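PDB 3F1B: TetR-like transcriptional regulator from Rhodococcus, which probably binds operator DNA as a dimer through a helix-turn-helix domain and regulates transcription. Local coordinates for residues 25-30 with 38-43; 132-137 with 156-161. All blocks are in the same frame, centred on the assembly; numbering follows the deposited sequence.

Overall arrangement
The two contacts come in series along an all-helical chain and lie on opposite sides of its centre, their own centres about 33 Å apart and their nearest atoms about 18 Å apart. Contact 1 joins helix 12-30 to helix 37-43 in the N-terminal TetR-type domain, where the predicted helix-turn-helix begins. Contact 2 joins helix 126-143 to helix 153-173 in the C-terminal domain, and the second subunit packs against it. They share no helix, but helix 58-77 touches residues of both segment pairs, Ile40 in one and Leu133 in the other. This division fits the family plan of a small DNA-reading head on a larger body that carries the dimer contacts.

Contact 1 (25-30 with 38-43); sequences DVFSDR and DAIAAK. With SO4 (sulfate ion), chain C.
Helices 25-30 and 38-43 run at 129° to each other, their axes 9.9 Å apart, with Val26 and Ile40 the nearest pair of CA atoms. Val26 lies at the centre of the packing, and valine suits the place because its branches diverge: CB lies 3.8 Å from Ile40 CG1, CG1 meets the methyl of Ala39, and CG2 rests 3.6 Å from Lys43 CG. Ala39 suits its place because the Arg30 guanidinium, with Val26 CG1 over one face, comes up to its CB. Arg30 NE, hydrogen-bonded to Glu34 O, helps fix the group there. With CG1 anti to its carbonyl carbon (chi1 -66°), Ile40 sends CD1 to within 4.1 Å of Phe27 CZ; that ring in turn meets Phe62 edge-to-face. An alanine in place of Ile40 would probably open a gap beside Val26 and leave the Phe27 ring without this support. At the outer margin Lys43 NZ stops 4.4 Å from Asp25 OD1, too far for a salt bridge. A sulfate, probably from the crystallisation liquor, accepts from Met37 N and, through O1 at 2.8 Å, from Asp38 N. Helix 12-30 packed on the first helix of the predicted helix-turn-helix is characteristic of the TetR-type DNA-binding domain.

Contact 2 (132-137 with 156-161); sequences RLIELT and LIAIAL. With SO4 (sulfate ion), chain B.
Part of the helical C-terminal domain of a TetR-type regulator, this contact packs helix 126-143 against helix 153-173, the short segments crossing at 126° with axes 8.4 Å apart. The small side chain of Ala158 suits so close an approach: its CB lies 3.3 Å from Ile134 O, meeting the backbone of the other helix. Beside it, Ile134 CG2, anti to the backbone N, reaches Ile159 CG1 at 3.5 Å. Arg171 of the second subunit packs on both isoleucines, which brings this apolar patch to the dimer interface. One turn along, Thr137 presents its methyl to Ala158 and to Leu161, CG2 lying 3.8 Å from Leu161 CD1. Leu161 continues the packing to Leu186 and Leu189 of helix 179-196. Threonine suits the place: with chi1 -61° its CG2 points at the facing helix and OG1 turns back to its own. On the far side of helix 126-143, Arg132 NH1 forms a salt bridge with Glu135 OE2 at 2.7 Å, and NH2 binds O2 of a sulfate probably from the crystallisation liquor. Thr137 OG1 donates to Leu133 O at 2.9 Å, from the face of that carbonyl opposite to the one reached by Thr137 N.

Contact 1 (25-30 with 38-43)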
ATOM      1  N   ASP A  25     -14.039   5.084  12.331  1.00 57.66           N
ATOM      2  CA  ASP A  25     -13.716   4.164  13.434  1.00 59.35           C
ATOM      3  C   ASP A  25     -13.801   2.709  13.014  1.00 59.10           C
ATOM      4  O   ASP A  25     -12.781   2.014  12.867  1.00 58.96           O
ATOM      5  CB  ASP A  25     -14.695   4.371  14.594  1.00 60.23           C
ATOM      6  CG  ASP A  25     -14.585   5.750  15.222  1.00 63.41           C
ATOM      7  OD1 ASP A  25     -15.195   5.950  16.297  1.00 67.23           O
ATOM      8  OD2 ASP A  25     -13.900   6.641  14.653  1.00 68.49           O
ATOM      9  N   VAL A  26     -15.027   2.272  12.782  1.00 58.70           N
ATOM     10  CA  VAL A  26     -15.269   0.883  12.510  1.00 58.94           C
ATOM     11  C   VAL A  26     -14.500   0.405  11.277  1.00 58.98           C
ATOM     12  O   VAL A  26     -13.972  -0.711  11.275  1.00 60.01           O
ATOM     13  CB  VAL A  26     -16.789   0.567  12.414  1.00 59.21           C
ATOM     14  CG1 VAL A  26     -17.005  -0.930  12.523  1.00 58.49           C
ATOM     15  CG2 VAL A  26     -17.569   1.291  13.513  1.00 58.28           C
ATOM     16  N   PHE A  27     -14.409   1.222  10.233  1.00 58.84           N
ATOM     17  CA  PHE A  27     -13.681   0.776   9.054  1.00 58.72           C
ATOM     18  C   PHE A  27     -12.172   0.645   9.333  1.00 59.53           C
ATOM     19  O   PHE A  27     -11.524  -0.306   8.870  1.00 59.41           O
ATOM     20  CB  PHE A  27     -13.901   1.708   7.881  1.00 58.30           C
ATOM     21  CG  PHE A  27     -15.182   1.496   7.158  1.00 58.20           C
ATOM     22  CD1 PHE A  27     -15.553   0.222   6.719  1.00 57.99           C
ATOM     23  CD2 PHE A  27     -16.016   2.608   6.858  1.00 59.17           C
ATOM     24  CE1 PHE A  27     -16.767   0.033   6.030  1.00 58.34           C
ATOM     25  CE2 PHE A  27     -17.201   2.457   6.176  1.00 57.22           C
ATOM     26  CZ  PHE A  27     -17.595   1.146   5.754  1.00 59.34           C
ATOM     27  N   SER A  28     -11.610   1.606  10.073  1.00 60.37           N
ATOM     28  CA  SER A  28     -10.179   1.563  10.408  1.00 61.36           C
ATOM     29  C   SER A  28      -9.908   0.501  11.474  1.00 61.79           C
ATOM     30  O   SER A  28      -8.919  -0.209  11.403  1.00 61.96           O
ATOM     31  CB  SER A  28      -9.623   2.934  10.824  1.00 60.94           C
ATOM     32  OG  SER A  28     -10.103   3.314  12.100  1.00 62.99           O
ATOM     33  N   ASP A  29     -10.802   0.386  12.449  1.00 62.44           N
ATOM     34  CA  ASP A  29     -10.704  -0.655  13.452  1.00 62.17           C
ATOM     35  C   ASP A  29     -10.667  -2.059  12.837  1.00 61.61           C
ATOM     36  O   ASP A  29      -9.793  -2.853  13.154  1.00 61.97           O
ATOM     37  CB  ASP A  29     -11.872  -0.531  14.435  1.00 62.61           C
ATOM     38  CG  ASP A  29     -11.575  -1.172  15.799  1.00 65.50           C
ATOM     39  OD1 ASP A  29     -10.387  -1.422  16.107  1.00 67.11           O
ATOM     40  OD2 ASP A  29     -12.530  -1.419  16.578  1.00 68.13           O
ATOM     41  N   ARG A  30     -11.589  -2.349  11.929  1.00 61.56           N
ATOM     42  CA  ARG A  30     -11.879  -3.737  11.544  1.00 61.04           C
ATOM     43  C   ARG A  30     -11.660  -4.053  10.074  1.00 60.44           C
ATOM     44  O   ARG A  30     -11.676  -5.223   9.684  1.00 60.88           O
ATOM     45  CB  ARG A  30     -13.332  -4.082  11.868  1.00 61.01           C
ATOM     46  CG  ARG A  30     -13.773  -3.733  13.275  1.00 62.50           C
ATOM     47  CD  ARG A  30     -14.753  -4.795  13.834  1.00 65.03           C
ATOM     48  NE  ARG A  30     -15.990  -4.927  13.052  1.00 66.15           N
ATOM     49  CZ  ARG A  30     -17.225  -4.844  13.553  1.00 66.97           C
ATOM     50  NH1 ARG A  30     -17.416  -4.636  14.853  1.00 68.12           N
ATOM     51  NH2 ARG A  30     -18.278  -4.986  12.755  1.00 66.93           N
ATOM     52  N   ASP A  38     -24.333  -2.853  11.416  1.00 58.92           N
ATOM     53  CA  ASP A  38     -24.585  -3.078  12.815  1.00 59.99           C
ATOM     54  C   ASP A  38     -23.640  -2.280  13.689  1.00 59.93           C
ATOM     55  O   ASP A  38     -24.056  -1.452  14.495  1.00 60.61           O
ATOM     56  CB  ASP A  38     -24.330  -4.551  13.130  1.00 60.37           C
ATOM     57  CG  ASP A  38     -25.601  -5.389  13.189  1.00 63.04           C
ATOM     58  OD1 ASP A  38     -26.726  -4.838  13.336  1.00 64.82           O
ATOM     59  OD2 ASP A  38     -25.459  -6.633  13.118  1.00 64.20           O
ATOM     60  N   ALA A  39     -22.358  -2.571  13.546  1.00 60.04           N
ATOM     61  CA  ALA A  39     -21.343  -2.003  14.402  1.00 59.70           C
ATOM     62  C   ALA A  39     -21.236  -0.491  14.198  1.00 59.38           C
ATOM     63  O   ALA A  39     -21.134   0.261  15.171  1.00 60.11           O
ATOM     64  CB  ALA A  39     -20.030  -2.690  14.148  1.00 59.49           C
ATOM     65  N   ILE A  40     -21.292  -0.033  12.948  1.00 58.94           N
ATOM     66  CA  ILE A  40     -21.316   1.418  12.688  1.00 58.01           C
ATOM     67  C   ILE A  40     -22.496   2.105  13.388  1.00 57.88           C
ATOM     68  O   ILE A  40     -22.283   3.109  14.066  1.00 57.45           O
ATOM     69  CB  ILE A  40     -21.317   1.794  11.186  1.00 57.30           C
ATOM     70  CG1 ILE A  40     -20.000   1.390  10.511  1.00 56.59           C
ATOM     71  CG2 ILE A  40     -21.522   3.288  11.028  1.00 55.57           C
ATOM     72  CD1 ILE A  40     -20.098   1.297   8.971  1.00 49.63           C
ATOM     73  N   ALA A  41     -23.726   1.578  13.199  1.00 58.45           N
ATOM     74  CA  ALA A  41     -24.971   2.128  13.852  1.00 57.98           C
ATOM     75  C   ALA A  41     -24.846   2.255  15.369  1.00 57.64           C
ATOM     76  O   ALA A  41     -25.184   3.301  15.921  1.00 57.94           O
ATOM     77  CB  ALA A  41     -26.216   1.317  13.499  1.00 57.18           C
ATOM     78  N   ALA A  42     -24.356   1.206  16.035  1.00 57.26           N
ATOM     79  CA  ALA A  42     -24.037   1.302  17.484  1.00 57.72           C
ATOM     80  C   ALA A  42     -23.052   2.438  17.824  1.00 58.00           C
ATOM     81  O   ALA A  42     -23.308   3.204  18.766  1.00 57.83           O
ATOM     82  CB  ALA A  42     -23.527  -0.023  18.030  1.00 57.24           C
ATOM     83  N   LYS A  43     -21.960   2.544  17.051  1.00 57.78           N
ATOM     84  CA  LYS A  43     -20.910   3.575  17.257  1.00 58.72           C
ATOM     85  C   LYS A  43     -21.419   5.011  17.134  1.00 58.61           C
ATOM     86  O   LYS A  43     -21.059   5.900  17.912  1.00 59.06           O
ATOM     87  CB  LYS A  43     -19.730   3.364  16.290  1.00 58.55           C
ATOM     88  CG  LYS A  43     -18.679   2.381  16.799  1.00 61.06           C
ATOM     89  CD  LYS A  43     -17.515   3.059  17.575  1.00 62.20           C
ATOM     90  CE  LYS A  43     -16.891   2.090  18.577  1.00 62.14           C
ATOM     91  NZ  LYS A  43     -15.474   2.432  18.885  1.00 64.32           N
TER
HETATM   92  S   SO4 C 203     -24.713  -5.568   8.411  0.50 81.76           S
HETATM   93  O1  SO4 C 203     -24.580  -5.159   9.805  0.50 79.98           O
HETATM   94  O2  SO4 C 203     -26.076  -5.193   8.015  0.50 81.06           O
HETATM   95  O3  SO4 C 203     -23.710  -4.908   7.569  0.50 80.87           O
HETATM   96  O4  SO4 C 203     -24.542  -7.012   8.286  0.50 80.24           O

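Contact 2 (132-137 with 156-161)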
ATOM      1  N   ARG A 132      -2.216  10.818  -9.641  1.00 51.26           N
ATOM      2  CA  ARG A 132      -2.206  12.229  -9.821  1.00 50.41           C
ATOM      3  C   ARG A 132      -1.152  12.805  -8.872  1.00 50.14           C
ATOM      4  O   ARG A 132      -0.345  13.640  -9.289  1.00 50.51           O
ATOM      5  CB  ARG A 132      -3.614  12.815  -9.600  1.00 50.20           C
ATOM      6  CG  ARG A 132      -3.685  14.353  -9.689  1.00 50.53           C
ATOM      7  CD  ARG A 132      -2.951  14.895 -10.924  1.00 47.17           C
ATOM      8  NE  ARG A 132      -2.911  16.354 -10.979  1.00 47.85           N
ATOM      9  CZ  ARG A 132      -2.407  17.061 -11.998  1.00 50.31           C
ATOM     10  NH1 ARG A 132      -1.847  16.462 -13.058  1.00 47.61           N
ATOM     11  NH2 ARG A 132      -2.438  18.386 -11.958  1.00 49.90           N
ATOM     12  N   LEU A 133      -1.115  12.338  -7.625  1.00 50.50           N
ATOM     13  CA  LEU A 133      -0.119  12.805  -6.645  1.00 50.30           C
ATOM     14  C   LEU A 133       1.302  12.510  -7.126  1.00 50.31           C
ATOM     15  O   LEU A 133       2.177  13.385  -7.049  1.00 51.76           O
ATOM     16  CB  LEU A 133      -0.315  12.160  -5.274  1.00 50.24           C
ATOM     17  CG  LEU A 133      -1.470  12.621  -4.422  1.00 52.46           C
ATOM     18  CD1 LEU A 133      -1.602  11.806  -3.137  1.00 55.32           C
ATOM     19  CD2 LEU A 133      -1.319  14.080  -4.092  1.00 54.55           C
ATOM     20  N   ILE A 134       1.547  11.295  -7.618  1.00 49.79           N
ATOM     21  CA  ILE A 134       2.858  10.953  -8.235  1.00 48.73           C
ATOM     22  C   ILE A 134       3.273  11.890  -9.404  1.00 49.25           C
ATOM     23  O   ILE A 134       4.420  12.344  -9.475  1.00 50.30           O
ATOM     24  CB  ILE A 134       2.889   9.457  -8.656  1.00 48.35           C
ATOM     25  CG1 ILE A 134       2.935   8.577  -7.426  1.00 46.18           C
ATOM     26  CG2 ILE A 134       4.103   9.157  -9.598  1.00 48.66           C
ATOM     27  CD1 ILE A 134       2.448   7.139  -7.681  1.00 47.68           C
ATOM     28  N   GLU A 135       2.332  12.168 -10.311  1.00 49.64           N
ATOM     29  CA  GLU A 135       2.466  13.145 -11.378  1.00 49.80           C
ATOM     30  C   GLU A 135       2.748  14.564 -10.887  1.00 50.10           C
ATOM     31  O   GLU A 135       3.549  15.277 -11.459  1.00 50.43           O
ATOM     32  CB  GLU A 135       1.162  13.136 -12.190  1.00 50.28           C
ATOM     33  CG  GLU A 135       1.011  14.281 -13.196  1.00 49.84           C
ATOM     34  CD  GLU A 135      -0.296  14.210 -14.045  1.00 52.81           C
ATOM     35  OE1 GLU A 135      -0.241  14.572 -15.240  1.00 53.41           O
ATOM     36  OE2 GLU A 135      -1.375  13.818 -13.531  1.00 52.50           O
ATOM     37  N   LEU A 136       2.063  14.998  -9.841  1.00 51.19           N
ATOM     38  CA  LEU A 136       2.350  16.303  -9.267  1.00 52.23           C
ATOM     39  C   LEU A 136       3.778  16.348  -8.709  1.00 53.05           C
ATOM     40  O   LEU A 136       4.460  17.357  -8.822  1.00 54.13           O
ATOM     41  CB  LEU A 136       1.352  16.641  -8.155  1.00 52.15           C
ATOM     42  CG  LEU A 136       0.002  17.165  -8.680  1.00 53.69           C
ATOM     43  CD1 LEU A 136      -1.178  16.966  -7.686  1.00 48.54           C
ATOM     44  CD2 LEU A 136       0.050  18.624  -9.282  1.00 50.51           C
ATOM     45  N   THR A 137       4.239  15.242  -8.128  1.00 52.85           N
ATOM     46  CA  THR A 137       5.540  15.204  -7.503  1.00 52.28           C
ATOM     47  C   THR A 137       6.654  15.222  -8.527  1.00 53.15           C
ATOM     48  O   THR A 137       7.704  15.833  -8.289  1.00 53.99           O
ATOM     49  CB  THR A 137       5.647  13.918  -6.660  1.00 51.81           C
ATOM     50  OG1 THR A 137       4.630  13.978  -5.680  1.00 51.39           O
ATOM     51  CG2 THR A 137       6.978  13.785  -5.970  1.00 50.41           C
ATOM     52  N   LEU A 156      10.128   8.489 -11.861  1.00 44.42           N
ATOM     53  CA  LEU A 156      10.710   7.377 -11.114  1.00 43.18           C
ATOM     54  C   LEU A 156      11.129   7.736  -9.671  1.00 41.59           C
ATOM     55  O   LEU A 156      10.833   6.998  -8.709  1.00 41.01           O
ATOM     56  CB  LEU A 156      11.880   6.819 -11.925  1.00 43.21           C
ATOM     57  CG  LEU A 156      12.742   5.665 -11.433  1.00 44.53           C
ATOM     58  CD1 LEU A 156      11.962   4.521 -10.735  1.00 45.45           C
ATOM     59  CD2 LEU A 156      13.550   5.135 -12.606  1.00 42.81           C
ATOM     60  N   ILE A 157      11.814   8.866  -9.527  1.00 39.76           N
ATOM     61  CA  ILE A 157      12.043   9.441  -8.226  1.00 38.53           C
ATOM     62  C   ILE A 157      10.668   9.738  -7.594  1.00 37.49           C
ATOM     63  O   ILE A 157      10.432   9.402  -6.417  1.00 37.12           O
ATOM     64  CB  ILE A 157      12.904  10.731  -8.307  1.00 38.71           C
ATOM     65  CG1 ILE A 157      14.143  10.482  -9.127  1.00 38.76           C
ATOM     66  CG2 ILE A 157      13.222  11.292  -6.893  1.00 38.34           C
ATOM     67  CD1 ILE A 157      15.077   9.423  -8.557  1.00 43.38           C
ATOM     68  N   ALA A 158       9.728  10.260  -8.381  1.00 35.91           N
ATOM     69  CA  ALA A 158       8.423  10.571  -7.784  1.00 35.57           C
ATOM     70  C   ALA A 158       7.761   9.388  -7.184  1.00 35.00           C
ATOM     71  O   ALA A 158       7.182   9.477  -6.116  1.00 36.26           O
ATOM     72  CB  ALA A 158       7.469  11.245  -8.776  1.00 35.57           C
ATOM     73  N   ILE A 159       7.799   8.275  -7.887  1.00 34.63           N
ATOM     74  CA  ILE A 159       7.087   7.089  -7.443  1.00 32.96           C
ATOM     75  C   ILE A 159       7.768   6.570  -6.200  1.00 33.83           C
ATOM     76  O   ILE A 159       7.094   6.210  -5.237  1.00 33.04           O
ATOM     77  CB  ILE A 159       7.147   5.988  -8.533  1.00 33.23           C
ATOM     78  CG1 ILE A 159       6.332   6.410  -9.777  1.00 31.69           C
ATOM     79  CG2 ILE A 159       6.628   4.653  -7.996  1.00 28.92           C
ATOM     80  CD1 ILE A 159       6.881   5.826 -11.187  1.00 31.30           C
ATOM     81  N   ALA A 160       9.105   6.483  -6.225  1.00 34.05           N
ATOM     82  CA  ALA A 160       9.839   6.038  -5.043  1.00 34.25           C
ATOM     83  C   ALA A 160       9.571   6.935  -3.808  1.00 36.24           C
ATOM     84  O   ALA A 160       9.402   6.400  -2.706  1.00 36.26           O
ATOM     85  CB  ALA A 160      11.287   6.025  -5.332  1.00 33.09           C
ATOM     86  N   LEU A 161       9.584   8.271  -3.980  1.00 37.56           N
ATOM     87  CA  LEU A 161       9.286   9.242  -2.899  1.00 40.08           C
ATOM     88  C   LEU A 161       7.852   9.087  -2.346  1.00 41.75           C
ATOM     89  O   LEU A 161       7.594   9.237  -1.138  1.00 43.41           O
ATOM     90  CB  LEU A 161       9.429  10.667  -3.447  1.00 40.44           C
ATOM     91  CG  LEU A 161       9.827  11.907  -2.582  1.00 46.31           C
ATOM     92  CD1 LEU A 161       9.055  13.180  -2.906  1.00 45.48           C
ATOM     93  CD2 LEU A 161       9.906  11.722  -0.999  1.00 44.73           C
TER
HETATM   94  S   SO4 B 202      -0.272  19.864 -13.860  0.50 84.31           S
HETATM   95  O1  SO4 B 202       0.247  19.938 -15.223  0.50 83.75           O
HETATM   96  O2  SO4 B 202      -1.689  20.246 -13.873  0.50 82.49           O
HETATM   97  O3  SO4 B 202      -0.114  18.490 -13.402  0.50 83.13           O
HETATM   98  O4  SO4 B 202       0.494  20.738 -12.967  0.50 82.74           O